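Alpha-amylase G-6 (Bacillus halodurans, PDB 2C3G) probably binds starch through the family 26 carbohydrate-binding module described here, one domain of a longer amylase. Local coordinates at residues 86-89 with 90-94; 11-14 with 15-19. All blocks are in the same frame, centred on the assembly; numbering follows the deposited sequence.

Contact 1 (86-89 with 90-94). With CD (cadmium ion), chain C.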
ATOM      1  N   GLY A  86      -3.810   1.209   8.427  1.00 17.02           N
ATOM      2  CA  GLY A  86      -2.785   0.986   7.472  1.00 16.44           C
ATOM      3  C   GLY A  86      -1.659  -0.017   7.746  1.00 14.59           C
ATOM      4  O   GLY A  86      -0.715   0.203   7.114  1.00 15.41           O
ATOM      5  N   TRP A  87      -1.699  -1.047   8.616  1.00 15.22           N
ATOM      6  CA  TRP A  87      -0.548  -2.031   8.738  1.00 14.84           C
ATOM      7  C   TRP A  87      -0.883  -3.465   8.329  1.00 15.88           C
ATOM      8  O   TRP A  87      -1.624  -4.162   9.026  1.00 16.21           O
ATOM      9  CB  TRP A  87       0.110  -2.106  10.155  1.00 14.28           C
ATOM     10  CG  TRP A  87       0.503  -0.842  10.723  1.00 13.80           C
ATOM     11  CD1 TRP A  87      -0.327   0.188  11.047  1.00 14.73           C
ATOM     12  CD2 TRP A  87       1.834  -0.408  11.044  1.00 11.70           C
ATOM     13  NE1 TRP A  87       0.402   1.241  11.545  1.00 15.87           N
ATOM     14  CE2 TRP A  87       1.734   0.898  11.556  1.00 15.61           C
ATOM     15  CE3 TRP A  87       3.110  -0.999  10.947  1.00 14.77           C
ATOM     16  CZ2 TRP A  87       2.864   1.645  11.974  1.00 16.43           C
ATOM     17  CZ3 TRP A  87       4.230  -0.266  11.341  1.00 13.58           C
ATOM     18  CH2 TRP A  87       4.094   1.040  11.869  1.00 15.85           C
ATOM     19  N   PHE A  88      -0.299  -3.937   7.225  1.00 16.00           N
ATOM     20  CA  PHE A  88      -0.569  -5.298   6.764  1.00 15.94           C
ATOM     21  C   PHE A  88       0.601  -6.293   6.941  1.00 15.97           C
ATOM     22  O   PHE A  88       1.643  -6.101   6.366  1.00 15.74           O
ATOM     23  CB  PHE A  88      -1.031  -5.252   5.313  1.00 15.63           C
ATOM     24  CG  PHE A  88      -1.405  -6.589   4.761  1.00 16.29           C
ATOM     25  CD1 PHE A  88      -2.661  -7.140   5.009  1.00 18.62           C
ATOM     26  CD2 PHE A  88      -0.498  -7.310   4.010  1.00 16.09           C
ATOM     27  CE1 PHE A  88      -3.019  -8.375   4.459  1.00 19.38           C
ATOM     28  CE2 PHE A  88      -0.843  -8.528   3.470  1.00 18.05           C
ATOM     29  CZ  PHE A  88      -2.110  -9.057   3.684  1.00 19.17           C
ATOM     30  N   ASP A  89       0.404  -7.346   7.741  1.00 16.95           N
ATOM     31  CA  ASP A  89       1.383  -8.424   7.899  1.00 18.20           C
ATOM     32  C   ASP A  89       0.836  -9.808   7.519  1.00 19.55           C
ATOM     33  O   ASP A  89       1.306 -10.823   8.016  1.00 20.20           O
ATOM     34  CB  ASP A  89       1.848  -8.491   9.344  1.00 18.36           C
ATOM     35  CG  ASP A  89       0.742  -8.870  10.306  1.00 18.61           C
ATOM     36  OD1 ASP A  89       0.986  -8.611  11.529  1.00 17.84           O
ATOM     37  OD2 ASP A  89      -0.386  -9.430  10.004  1.00 16.15           O
ATOM     38  N   GLY A  90      -0.156  -9.853   6.635  1.00 20.92           N
ATOM     39  CA  GLY A  90      -0.917 -11.063   6.396  1.00 21.31           C
ATOM     40  C   GLY A  90      -2.309 -10.860   6.960  1.00 21.78           C
ATOM     41  O   GLY A  90      -3.256 -11.496   6.523  1.00 22.49           O
ATOM     42  N   GLU A  91      -2.428  -9.974   7.942  1.00 21.61           N
ATOM     43  CA  GLU A  91      -3.730  -9.459   8.382  1.00 20.58           C
ATOM     44  C   GLU A  91      -3.587  -7.944   8.515  1.00 20.68           C
ATOM     45  O   GLU A  91      -2.473  -7.435   8.667  1.00 19.97           O
ATOM     46  CB  GLU A  91      -4.162 -10.077   9.716  1.00 21.25           C
ATOM     47  CG  GLU A  91      -5.477  -9.540  10.285  1.00 23.01           C
ATOM     48  CD  GLU A  91      -6.683  -9.837   9.373  1.00 25.37           C
ATOM     49  OE1 GLU A  91      -7.141 -11.017   9.414  1.00 26.42           O
ATOM     50  OE2 GLU A  91      -7.148  -8.918   8.618  1.00 20.04           O
ATOM     51  N   TRP A  92      -4.712  -7.224   8.415  1.00 20.05           N
ATOM     52  CA  TRP A  92      -4.738  -5.794   8.642  1.00 19.36           C
ATOM     53  C   TRP A  92      -4.875  -5.415  10.118  1.00 19.78           C
ATOM     54  O   TRP A  92      -5.687  -5.981  10.863  1.00 19.51           O
ATOM     55  CB  TRP A  92      -5.838  -5.148   7.827  1.00 18.64           C
ATOM     56  CG  TRP A  92      -5.539  -5.105   6.356  1.00 17.38           C
ATOM     57  CD1 TRP A  92      -5.986  -5.970   5.417  1.00 15.19           C
ATOM     58  CD2 TRP A  92      -4.739  -4.131   5.659  1.00 18.65           C
ATOM     59  NE1 TRP A  92      -5.524  -5.610   4.170  1.00 18.52           N
ATOM     60  CE2 TRP A  92      -4.760  -4.477   4.285  1.00 16.60           C
ATOM     61  CE3 TRP A  92      -4.035  -2.988   6.047  1.00 14.37           C
ATOM     62  CZ2 TRP A  92      -4.084  -3.738   3.316  1.00 16.23           C
ATOM     63  CZ3 TRP A  92      -3.373  -2.255   5.091  1.00 16.98           C
ATOM     64  CH2 TRP A  92      -3.395  -2.634   3.727  1.00 15.57           C
ATOM     65  N   HIS A  93      -4.051  -4.453  10.526  1.00 20.07           N
ATOM     66  CA  HIS A  93      -4.116  -3.848  11.858  1.00 20.80           C
ATOM     67  C   HIS A  93      -4.117  -2.346  11.653  1.00 21.30           C
ATOM     68  O   HIS A  93      -3.426  -1.860  10.747  1.00 20.42           O
ATOM     69  CB  HIS A  93      -2.877  -4.187  12.708  1.00 20.39           C
ATOM     70  CG  HIS A  93      -2.628  -5.646  12.894  1.00 22.07           C
ATOM     71  ND1 HIS A  93      -2.967  -6.317  14.057  1.00 21.67           N
ATOM     72  CD2 HIS A  93      -2.015  -6.556  12.097  1.00 22.07           C
ATOM     73  CE1 HIS A  93      -2.608  -7.583  13.945  1.00 23.88           C
ATOM     74  NE2 HIS A  93      -2.031  -7.753  12.767  1.00 23.51           N
ATOM     75  N   VAL A  94      -4.859  -1.619  12.502  1.00 22.28           N
ATOM     76  CA  VAL A  94      -4.853  -0.149  12.480  1.00 23.53           C
ATOM     77  C   VAL A  94      -3.596   0.479  13.061  1.00 24.41           C
ATOM     78  O   VAL A  94      -3.059   1.419  12.465  1.00 23.73           O
ATOM     79  CB  VAL A  94      -6.128   0.505  13.124  1.00 23.82           C
ATOM     80  CG1 VAL A  94      -7.378  -0.095  12.517  1.00 24.42           C
ATOM     81  CG2 VAL A  94      -6.123   0.389  14.686  1.00 23.71           C
TER
HETATM   82 CD    CD C1100      -0.701  -9.623  12.337  1.00 23.99          CD
HETATM   83  O   HOH W   1      -0.122  -9.697  14.543  1.00 15.78           O
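W87 and H93 face each other as the hydrogen-bonded pair of a short antiparallel beta hairpin, each offering its backbone N to the other's O at 2.9 Å. In the turn the bonding passes to D89, whose backbone N reaches E91 O at 3.0 Å, while OD2 of the same aspartate takes the backbone N of E91 on its anti lone pair. Side chain and main chain of D89 thus both grip E91 and fix the reversal. G90, at the bend, has a positive phi (110°) at which a beta carbon would collide with the carbonyl oxygen of D89.

The same carboxylate also binds metal. Both oxygens of D89 hold a cadmium ion, OD1 at 2.1 Å and the more distant OD2 at 2.4 Å; H93 NE2 binds it at 2.3 Å, and a water is a further ligand. With D89 CG set between its backbone N and carbonyl carbon (chi1 65°), the carboxylate swings back over the turn to the histidine, its plane 78° from the imidazole. OD2 therefore serves metal and peptide at once.

F88 and W92 share the face turned away from the metal. F88 lays CB directly over the six-membered ring of W92, 3.6 Å from its centroid, and turns its ring edge to the indole's five-membered ring in an edge-to-face pair, while G90 CA sits over the phenyl face.

Strand 86-88 runs parallel to strand 6-12, W87 stacking on Y10, and strand 92-93 ends the five-stranded sheet; F88 and W92 both meet F80 of strand 71-82, in the second sheet of this beta-rich module.

Contact 2 (11-14 with 15-19). With CD (cadmium ion), chain B.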
ATOM      1  N   PHE A  11       3.567  -1.988   5.115  1.00 17.67           N
ATOM      2  CA  PHE A  11       3.621  -3.325   4.588  1.00 17.37           C
ATOM      3  C   PHE A  11       4.779  -4.111   5.195  1.00 17.37           C
ATOM      4  O   PHE A  11       5.913  -3.679   5.149  1.00 15.42           O
ATOM      5  CB  PHE A  11       3.779  -3.218   3.072  1.00 17.86           C
ATOM      6  CG  PHE A  11       3.836  -4.531   2.381  1.00 16.75           C
ATOM      7  CD1 PHE A  11       2.923  -5.534   2.694  1.00 17.59           C
ATOM      8  CD2 PHE A  11       4.790  -4.760   1.423  1.00 17.53           C
ATOM      9  CE1 PHE A  11       2.971  -6.758   2.062  1.00 17.90           C
ATOM     10  CE2 PHE A  11       4.863  -5.981   0.792  1.00 19.68           C
ATOM     11  CZ  PHE A  11       3.941  -6.987   1.115  1.00 19.57           C
ATOM     12  N   LYS A  12       4.485  -5.279   5.750  1.00 18.36           N
ATOM     13  CA  LYS A  12       5.537  -6.168   6.199  1.00 20.05           C
ATOM     14  C   LYS A  12       5.933  -7.046   5.031  1.00 21.08           C
ATOM     15  O   LYS A  12       5.215  -8.001   4.672  1.00 20.91           O
ATOM     16  CB  LYS A  12       5.110  -6.991   7.404  1.00 19.84           C
ATOM     17  CG  LYS A  12       6.262  -7.763   7.954  1.00 22.35           C
ATOM     18  CD  LYS A  12       6.394  -7.615   9.427  1.00 24.53           C
ATOM     19  CE  LYS A  12       6.249  -8.953  10.074  1.00 26.11           C
ATOM     20  NZ  LYS A  12       6.843  -8.956  11.447  1.00 28.90           N
ATOM     21  N   LYS A  13       7.054  -6.677   4.410  1.00 21.72           N
ATOM     22  CA  LYS A  13       7.499  -7.290   3.159  1.00 22.60           C
ATOM     23  C   LYS A  13       8.037  -8.693   3.411  1.00 23.05           C
ATOM     24  O   LYS A  13       8.850  -8.889   4.329  1.00 22.55           O
ATOM     25  CB  LYS A  13       8.567  -6.421   2.481  1.00 22.66           C
ATOM     26  CG  LYS A  13       9.063  -6.943   1.133  1.00 22.82           C
ATOM     27  CD  LYS A  13      10.328  -6.198   0.635  1.00 23.76           C
ATOM     28  CE  LYS A  13      11.647  -6.720   1.240  1.00 23.79           C
ATOM     29  NZ  LYS A  13      11.885  -8.197   1.073  1.00 23.65           N
ATOM     30  N   PRO A  14       7.557  -9.682   2.638  1.00 23.18           N
ATOM     31  CA  PRO A  14       8.115 -11.039   2.701  1.00 23.26           C
ATOM     32  C   PRO A  14       9.565 -10.999   2.270  1.00 23.03           C
ATOM     33  O   PRO A  14       9.995 -10.170   1.463  1.00 22.84           O
ATOM     34  CB  PRO A  14       7.249 -11.822   1.717  1.00 22.77           C
ATOM     35  CG  PRO A  14       5.981 -11.016   1.689  1.00 23.01           C
ATOM     36  CD  PRO A  14       6.437  -9.606   1.690  1.00 22.99           C
ATOM     37  N   ASP A  15      10.345 -11.873   2.855  1.00 24.08           N
ATOM     38  CA  ASP A  15      11.785 -11.778   2.681  1.00 24.65           C
ATOM     39  C   ASP A  15      12.225 -12.136   1.268  1.00 25.48           C
ATOM     40  O   ASP A  15      13.289 -11.699   0.828  1.00 26.08           O
ATOM     41  CB  ASP A  15      12.478 -12.640   3.725  1.00 23.45           C
ATOM     42  CG  ASP A  15      12.623 -11.926   5.057  1.00 24.31           C
ATOM     43  OD1 ASP A  15      12.561 -12.683   6.068  1.00 22.42           O
ATOM     44  OD2 ASP A  15      12.811 -10.641   5.185  1.00 16.69           O
ATOM     45  N   SER A  16      11.408 -12.933   0.566  1.00 26.48           N
ATOM     46  CA  SER A  16      11.692 -13.308  -0.824  1.00 27.46           C
ATOM     47  C   SER A  16      11.465 -12.159  -1.804  1.00 27.39           C
ATOM     48  O   SER A  16      11.919 -12.209  -2.941  1.00 28.79           O
ATOM     49  CB  SER A  16      10.836 -14.498  -1.245  1.00 27.45           C
ATOM     50  OG  SER A  16       9.457 -14.146  -1.224  1.00 29.28           O
ATOM     51  N   TRP A  17      10.773 -11.117  -1.366  1.00 26.78           N
ATOM     52  CA  TRP A  17      10.397 -10.036  -2.258  1.00 26.32           C
ATOM     53  C   TRP A  17      11.516  -9.037  -2.487  1.00 26.41           C
ATOM     54  O   TRP A  17      12.316  -8.778  -1.580  1.00 26.40           O
ATOM     55  CB  TRP A  17       9.237  -9.286  -1.638  1.00 26.06           C
ATOM     56  CG  TRP A  17       7.927  -9.904  -1.813  1.00 25.23           C
ATOM     57  CD1 TRP A  17       7.623 -11.236  -1.774  1.00 24.14           C
ATOM     58  CD2 TRP A  17       6.695  -9.216  -2.038  1.00 24.80           C
ATOM     59  NE1 TRP A  17       6.273 -11.413  -1.953  1.00 26.03           N
ATOM     60  CE2 TRP A  17       5.679 -10.189  -2.121  1.00 24.42           C
ATOM     61  CE3 TRP A  17       6.346  -7.873  -2.175  1.00 23.61           C
ATOM     62  CZ2 TRP A  17       4.340  -9.860  -2.329  1.00 25.10           C
ATOM     63  CZ3 TRP A  17       5.019  -7.546  -2.379  1.00 24.21           C
ATOM     64  CH2 TRP A  17       4.028  -8.539  -2.452  1.00 23.73           C
ATOM     65  N   GLY A  18      11.553  -8.460  -3.686  1.00 26.34           N
ATOM     66  CA  GLY A  18      12.414  -7.324  -3.978  1.00 26.50           C
ATOM     67  C   GLY A  18      11.756  -6.032  -3.525  1.00 26.90           C
ATOM     68  O   GLY A  18      10.725  -6.078  -2.832  1.00 27.76           O
ATOM     69  N   THR A  19      12.325  -4.886  -3.917  1.00 26.90           N
ATOM     70  CA  THR A  19      11.851  -3.565  -3.460  1.00 26.67           C
ATOM     71  C   THR A  19      10.326  -3.471  -3.504  1.00 26.46           C
ATOM     72  O   THR A  19       9.750  -3.755  -4.557  1.00 26.72           O
ATOM     73  CB  THR A  19      12.492  -2.453  -4.307  1.00 26.70           C
ATOM     74  OG1 THR A  19      13.820  -2.191  -3.834  1.00 28.42           O
ATOM     75  CG2 THR A  19      11.789  -1.113  -4.098  1.00 26.24           C
TER
HETATM   76 CD    CD B1099      13.596  -9.786   7.070  1.00 17.44          CD
HETATM   77  O   HOH W   2      14.157 -11.620   7.531  1.00 14.78           O
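W17 folds back onto P14, whose CD lies over the five-membered ring of the indole, 3.7 Å from its centroid and only 9° off the normal, a clear CH-pi contact. The proline's CB also packs 3.6 Å from W17 CD1. Farther out on the indole, CZ3 meets CE2 of F11 at 3.5 Å, the two ring planes inclined at 53°. This is the tight side, backed by F64 and W72 of the three-stranded sheet, both of which touch W17.

A type I beta turn from P14 to W17 carries the chain out of strand 6-12 toward strand 20-28, with D15 and S16 at its bend. W17 N closes it on P14 O at 3.1 Å, arriving well above the carbonyl plane; K13 NZ hydrogen-bonds to the same oxygen from the opposite face of its plane. Bends at chi3 (83°) and chi4 curl the lysine so that NZ also reaches W17 O at 2.7 Å, clamping both ends of the turn. Replacing W17 by an alanine is likely to leave P14 CD and F11 CE2 without their aromatic partner and open a gap beside them.

The outer side is looser. S16 barely touches the preceding segment; the CB of D15 points away from 11-14, and its OD2 binds a cadmium ion at 2.2 Å, with a water and D48 as further ligands.

Both contacts are local turns of the chain, one a hairpin at the edge of the five-stranded sheet, the other a turn leaving strand 6-12. They meet where that strand lies beside strand 86-88: the backbone of F88 probably hydrogen-bonds to K12. Contact 1 is partly buried and relies on paired strands, with F88 and W92 packed on one face and the metal site on the face of H93; contact 2 lies at the surface, where the K13 side chain and a proline-tryptophan contact do more of the holding. The metal chemistry differs too: contact 1 itself supplies two residues, three atoms in all, to its cadmium ion, whereas contact 2 contributes one aspartate.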